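Local structure of rhino (Drosophila melanogaster, 5XYV) at residues 42-47 / 53-58; 18-21 / 26-29. The protein binds Deadlock through its chromoshadow domain and probably takes part in marking germline piRNA clusters. All coordinates share one frame; numbering follows the deposited sequence.

Interaction 1. Residues 42-47 / 53-58; sequences VHINDI and LQIIKY
The flat group that Ile55 meets is the carbonyl of Ile47: the methyl CD1 of Ile55 lies over one face of it, 3.4 Å from Ile47 O and 3.6 Å from Ile47 C. Further back, the His43 ring has Asn45 CA at its edge, in plane, while its ND1 accepts the Asn45 N-H at 3.0 Å with the donor tilted 29° from the ring; Phe28 meets this ring edge-to-face. From over the carbonyl, Ile55 CD1 also reaches the Ile47 side chain, 3.7 Å from its CG1 and 3.9 Å from its CD1. The two isoleucines cross at a slant. Ile47 gets there because its CG1 is tucked between the backbone N and the carbonyl carbon (chi1 46°), whereas the CG1 arm of Ile55 runs out nearly straight from the helix (chi2 171°). Ile44 adds a looser touch, its CD1 4.4 Å from Ile55 CG2. Thus the turn following strand 39-43 packs on helix 52-61, as in the compact chromoshadow fold, with Ile17 on strand 14-23 also against Ile55. Ile56 of the second subunit packs on both Ile44 and Ile55, tying this hydrophobic cluster to the dimer interface. Apart from the carbonyl of Ile47 the touching atoms are aliphatic, and all three isoleucines are buried, so the hold is probably mostly hydrophobic, from close packing and exclusion of water.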
loop_
_atom_site.group_PDB
_atom_site.type_symbol
_atom_site.label_atom_id
_atom_site.label_comp_id
_atom_site.label_asym_id
_atom_site.label_seq_id
_atom_site.Cartn_x
_atom_site.Cartn_y
_atom_site.Cartn_z
ATOM N N VAL B 42 13.213 6.650 -5.715
ATOM C CA VAL B 42 12.304 7.570 -6.362
ATOM C C VAL B 42 11.213 7.898 -5.368
ATOM O O VAL B 42 10.625 6.987 -4.788
ATOM C CB VAL B 42 11.720 6.936 -7.629
ATOM C CG1 VAL B 42 10.419 7.613 -8.035
ATOM C CG2 VAL B 42 12.759 6.958 -8.745
ATOM N N HIS B 43 10.943 9.177 -5.140
ATOM C CA HIS B 43 9.847 9.525 -4.233
ATOM C C HIS B 43 8.536 9.076 -4.857
ATOM O O HIS B 43 8.410 9.131 -6.083
ATOM C CB HIS B 43 9.813 11.020 -3.930
ATOM C CG HIS B 43 8.863 11.380 -2.841
ATOM N ND1 HIS B 43 7.520 11.628 -3.068
ATOM C CD2 HIS B 43 9.036 11.498 -1.505
ATOM C CE1 HIS B 43 6.928 11.913 -1.928
ATOM N NE2 HIS B 43 7.827 11.832 -0.955
ATOM N N ILE B 44 7.576 8.620 -4.037
ATOM C CA ILE B 44 6.371 7.998 -4.589
ATOM C C ILE B 44 5.607 9.019 -5.404
ATOM O O ILE B 44 4.922 8.663 -6.368
ATOM C CB ILE B 44 5.430 7.386 -3.495
ATOM C CG1 ILE B 44 4.282 6.615 -4.155
ATOM C CG2 ILE B 44 4.848 8.447 -2.560
ATOM C CD1 ILE B 44 3.459 5.839 -3.203
ATOM N N ASN B 45 5.725 10.292 -5.036
ATOM C CA ASN B 45 5.051 11.344 -5.790
ATOM C C ASN B 45 5.564 11.452 -7.220
ATOM O O ASN B 45 4.863 11.948 -8.095
ATOM C CB ASN B 45 5.194 12.698 -5.090
ATOM C CG ASN B 45 4.364 12.794 -3.815
ATOM O OD1 ASN B 45 3.390 12.069 -3.638
ATOM N ND2 ASN B 45 4.755 13.695 -2.924
ATOM N N ASP B 46 6.793 11.003 -7.454
ATOM C CA ASP B 46 7.389 11.129 -8.781
ATOM C C ASP B 46 6.879 10.079 -9.777
ATOM O O ASP B 46 7.076 10.211 -10.975
ATOM C CB ASP B 46 8.919 11.044 -8.689
ATOM C CG ASP B 46 9.546 12.260 -8.014
ATOM O OD1 ASP B 46 8.911 13.345 -7.991
ATOM O OD2 ASP B 46 10.690 12.125 -7.521
ATOM N N ILE B 47 6.231 9.036 -9.276
ATOM C CA ILE B 47 5.765 7.940 -10.127
ATOM C C ILE B 47 4.270 7.631 -10.019
ATOM O O ILE B 47 3.766 6.833 -10.790
ATOM C CB ILE B 47 6.553 6.634 -9.842
ATOM C CG1 ILE B 47 6.663 6.403 -8.340
ATOM C CG2 ILE B 47 7.894 6.615 -10.572
ATOM C CD1 ILE B 47 7.310 5.052 -7.975
ATOM N N LEU B 53 -1.008 1.729 -11.632
ATOM C CA LEU B 53 -1.377 0.325 -11.461
ATOM C C LEU B 53 -0.197 -0.557 -11.093
ATOM O O LEU B 53 -0.368 -1.578 -10.426
ATOM C CB LEU B 53 -2.054 -0.230 -12.717
ATOM C CG LEU B 53 -3.449 0.286 -13.063
ATOM C CD1 LEU B 53 -3.878 -0.287 -14.397
ATOM C CD2 LEU B 53 -4.429 -0.127 -11.973
ATOM N N GLN B 54 1.001 -0.180 -11.527
ATOM C CA GLN B 54 2.175 -0.948 -11.134
ATOM C C GLN B 54 2.477 -0.748 -9.651
ATOM O O GLN B 54 2.876 -1.681 -8.963
ATOM C CB GLN B 54 3.380 -0.571 -11.994
ATOM C CG GLN B 54 3.398 -1.290 -13.320
ATOM C CD GLN B 54 4.573 -0.912 -14.181
ATOM O OE1 GLN B 54 5.707 -1.308 -13.909
ATOM N NE2 GLN B 54 4.308 -0.180 -15.253
ATOM N N ILE B 55 2.272 0.469 -9.165
ATOM C CA ILE B 55 2.479 0.787 -7.761
ATOM C C ILE B 55 1.438 0.088 -6.880
ATOM O O ILE B 55 1.775 -0.448 -5.830
ATOM C CB ILE B 55 2.421 2.322 -7.519
ATOM C CG1 ILE B 55 3.555 3.005 -8.285
ATOM C CG2 ILE B 55 2.503 2.654 -6.025
ATOM C CD1 ILE B 55 3.480 4.507 -8.308
ATOM N N ILE B 56 0.177 0.103 -7.319
ATOM C CA ILE B 56 -0.898 -0.579 -6.620
ATOM C C ILE B 56 -0.648 -2.089 -6.592
ATOM O O ILE B 56 -0.876 -2.746 -5.567
ATOM C CB ILE B 56 -2.262 -0.271 -7.270
ATOM C CG1 ILE B 56 -2.657 1.177 -6.998
ATOM C CG2 ILE B 56 -3.345 -1.203 -6.766
ATOM C CD1 ILE B 56 -3.858 1.633 -7.790
ATOM N N LYS B 57 -0.144 -2.638 -7.693
ATOM C CA LYS B 57 0.122 -4.072 -7.729
ATOM C C LYS B 57 1.267 -4.442 -6.799
ATOM O O LYS B 57 1.263 -5.517 -6.214
ATOM C CB LYS B 57 0.411 -4.553 -9.157
ATOM C CG LYS B 57 -0.277 -5.886 -9.472
ATOM C CD LYS B 57 0.240 -6.558 -10.749
ATOM C CE LYS B 57 0.265 -5.597 -11.938
ATOM N NZ LYS B 57 -1.093 -5.091 -12.319
ATOM N N TYR B 58 2.244 -3.551 -6.666
ATOM C CA TYR B 58 3.330 -3.766 -5.716
ATOM C C TYR B 58 2.803 -3.806 -4.292
ATOM O O TYR B 58 3.211 -4.651 -3.512
ATOM C CB TYR B 58 4.410 -2.683 -5.834
ATOM C CG TYR B 58 5.393 -2.734 -4.677
ATOM C CD1 TYR B 58 6.415 -3.665 -4.652
ATOM C CD2 TYR B 58 5.282 -1.858 -3.603
ATOM C CE1 TYR B 58 7.300 -3.734 -3.590
ATOM C CE2 TYR B 58 6.152 -1.919 -2.539
ATOM C CZ TYR B 58 7.167 -2.854 -2.541
ATOM O OH TYR B 58 8.050 -2.908 -1.486
#

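Interaction 2. Residues 18-21 / 26-29; sequences LHCY and DLFM
The beta hairpin of strands 14-23 and 26-33 is clasped near its turn by Tyr21 and Phe28, which form a hydrogen-bonded antiparallel pair. Tyr21 N donates a hydrogen bond to Phe28 O at 3.0 Å, and Phe28 N donates one back to Tyr21 O at 3.0 Å along an almost straight N-H...O line (178°). Tyr21 O also sits at the edge of the Phe28 ring, near its plane. Next along, Cys20 and Met29 make a non-hydrogen-bonded pair with their side chains on the other face. There Cys20 CB comes 4.1 Å from Met29 SD, the methionine chain being bent at both chi2 and chi3, and lies 3.2 Å from Phe28 O. Leu27 bends its CD1 back to 3.6 Å from Tyr21 O and 4.1 Å from Cys20 SG. Upstream on strand 14-23, Leu18 and His19 both face Phe30 in a classic beta bulge. In this three-stranded chromoshadow sheet the Cys20 and Met29 face packs on Tyr58 of helix 52-61, and Ile64 of the second subunit touches Cys20 and Leu27. Across the sheet, Tyr21 and Phe28 pack on Gly39 and Leu23 of a Deadlock chain, whose Trp44 ring meets His19.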
loop_
_atom_site.group_PDB
_atom_site.type_symbol
_atom_site.label_atom_id
_atom_site.label_comp_id
_atom_site.label_asym_id
_atom_site.label_seq_id
_atom_site.Cartn_x
_atom_site.Cartn_y
_atom_site.Cartn_z
ATOM N N LEU B 18 11.315 -2.853 -6.558
ATOM C CA LEU B 18 11.946 -3.883 -5.735
ATOM C C LEU B 18 11.595 -3.806 -4.264
ATOM O O LEU B 18 11.591 -4.819 -3.570
ATOM C CB LEU B 18 13.467 -3.818 -5.861
ATOM C CG LEU B 18 14.015 -3.779 -7.277
ATOM C CD1 LEU B 18 15.542 -3.687 -7.290
ATOM C CD2 LEU B 18 13.504 -4.996 -8.058
ATOM N N HIS B 19 11.293 -2.608 -3.782
ATOM C CA HIS B 19 11.330 -2.392 -2.351
ATOM C C HIS B 19 10.879 -0.958 -2.022
ATOM O O HIS B 19 10.802 -0.121 -2.930
ATOM C CB HIS B 19 12.765 -2.701 -1.869
ATOM C CG HIS B 19 13.039 -2.332 -0.457
ATOM N ND1 HIS B 19 12.295 -2.822 0.601
ATOM C CD2 HIS B 19 13.974 -1.523 0.085
ATOM C CE1 HIS B 19 12.761 -2.321 1.726
ATOM N NE2 HIS B 19 13.782 -1.523 1.443
ATOM N N CYS B 20 10.539 -0.672 -0.762
ATOM C CA CYS B 20 10.250 0.712 -0.384
ATOM C C CYS B 20 10.696 1.021 1.039
ATOM O O CYS B 20 10.978 0.138 1.825
ATOM C CB CYS B 20 8.760 1.050 -0.528
ATOM S SG CYS B 20 7.670 0.219 0.637
ATOM N N TYR B 21 10.753 2.303 1.363
ATOM C CA TYR B 21 11.185 2.716 2.684
ATOM C C TYR B 21 10.446 3.979 3.083
ATOM O O TYR B 21 10.350 4.932 2.321
ATOM C CB TYR B 21 12.703 2.916 2.711
ATOM C CG TYR B 21 13.243 3.338 4.050
ATOM C CD1 TYR B 21 13.133 2.506 5.158
ATOM C CD2 TYR B 21 13.895 4.561 4.203
ATOM C CE1 TYR B 21 13.647 2.878 6.374
ATOM C CE2 TYR B 21 14.411 4.937 5.416
ATOM C CZ TYR B 21 14.282 4.095 6.503
ATOM O OH TYR B 21 14.794 4.476 7.721
ATOM N N ASP B 26 7.239 10.669 4.134
ATOM C CA ASP B 26 7.845 10.438 2.835
ATOM C C ASP B 26 8.021 8.964 2.555
ATOM O O ASP B 26 8.588 8.230 3.363
ATOM C CB ASP B 26 9.194 11.157 2.729
ATOM C CG ASP B 26 9.037 12.641 2.590
ATOM O OD1 ASP B 26 8.444 13.064 1.576
ATOM O OD2 ASP B 26 9.488 13.376 3.492
ATOM N N LEU B 27 7.518 8.535 1.405
ATOM C CA LEU B 27 7.676 7.156 0.982
ATOM C C LEU B 27 8.536 7.131 -0.263
ATOM O O LEU B 27 8.224 7.786 -1.263
ATOM C CB LEU B 27 6.316 6.487 0.707
ATOM C CG LEU B 27 6.288 4.993 0.358
ATOM C CD1 LEU B 27 6.982 4.154 1.421
ATOM C CD2 LEU B 27 4.846 4.477 0.089
ATOM N N PHE B 28 9.618 6.367 -0.201
ATOM C CA PHE B 28 10.487 6.206 -1.355
ATOM C C PHE B 28 10.378 4.793 -1.877
ATOM O O PHE B 28 10.217 3.848 -1.095
ATOM C CB PHE B 28 11.927 6.537 -0.994
ATOM C CG PHE B 28 12.165 7.984 -0.821
ATOM C CD1 PHE B 28 12.537 8.760 -1.902
ATOM C CD2 PHE B 28 12.022 8.584 0.424
ATOM C CE1 PHE B 28 12.756 10.113 -1.753
ATOM C CE2 PHE B 28 12.235 9.941 0.580
ATOM C CZ PHE B 28 12.598 10.701 -0.509
ATOM N N MET B 29 10.441 4.672 -3.200
ATOM C CA MET B 29 10.419 3.396 -3.869
ATOM C C MET B 29 11.768 3.160 -4.505
ATOM O O MET B 29 12.373 4.090 -5.044
ATOM C CB MET B 29 9.309 3.360 -4.923
ATOM C CG MET B 29 8.090 4.185 -4.568
ATOM S SD MET B 29 7.023 3.312 -3.409
ATOM C CE MET B 29 6.552 1.901 -4.424
#

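In the fold
Along the chain, interaction 2 closes before interaction 1 opens, and their centres lie about 9 Å apart. They share one antiparallel sheet, ordered 14-23, 26-33, 39-43, with strand 26-33 in the middle. Val42 N, from interaction 1, is hydrogen-bonded to Met29 O at 2.8 Å, and His43 NE2 to Asp26 OD1. Helix 52-61 provides a second bridge: its Tyr58 OH packs 3.4 Å from Cys20 N on the hairpin. Both contacts also touch the second subunit, while interaction 2 meets two Deadlock chains, one of which also touches Tyr58 of interaction 1, so the sheet and helix of the domain also contribute to the interfaces of the complex.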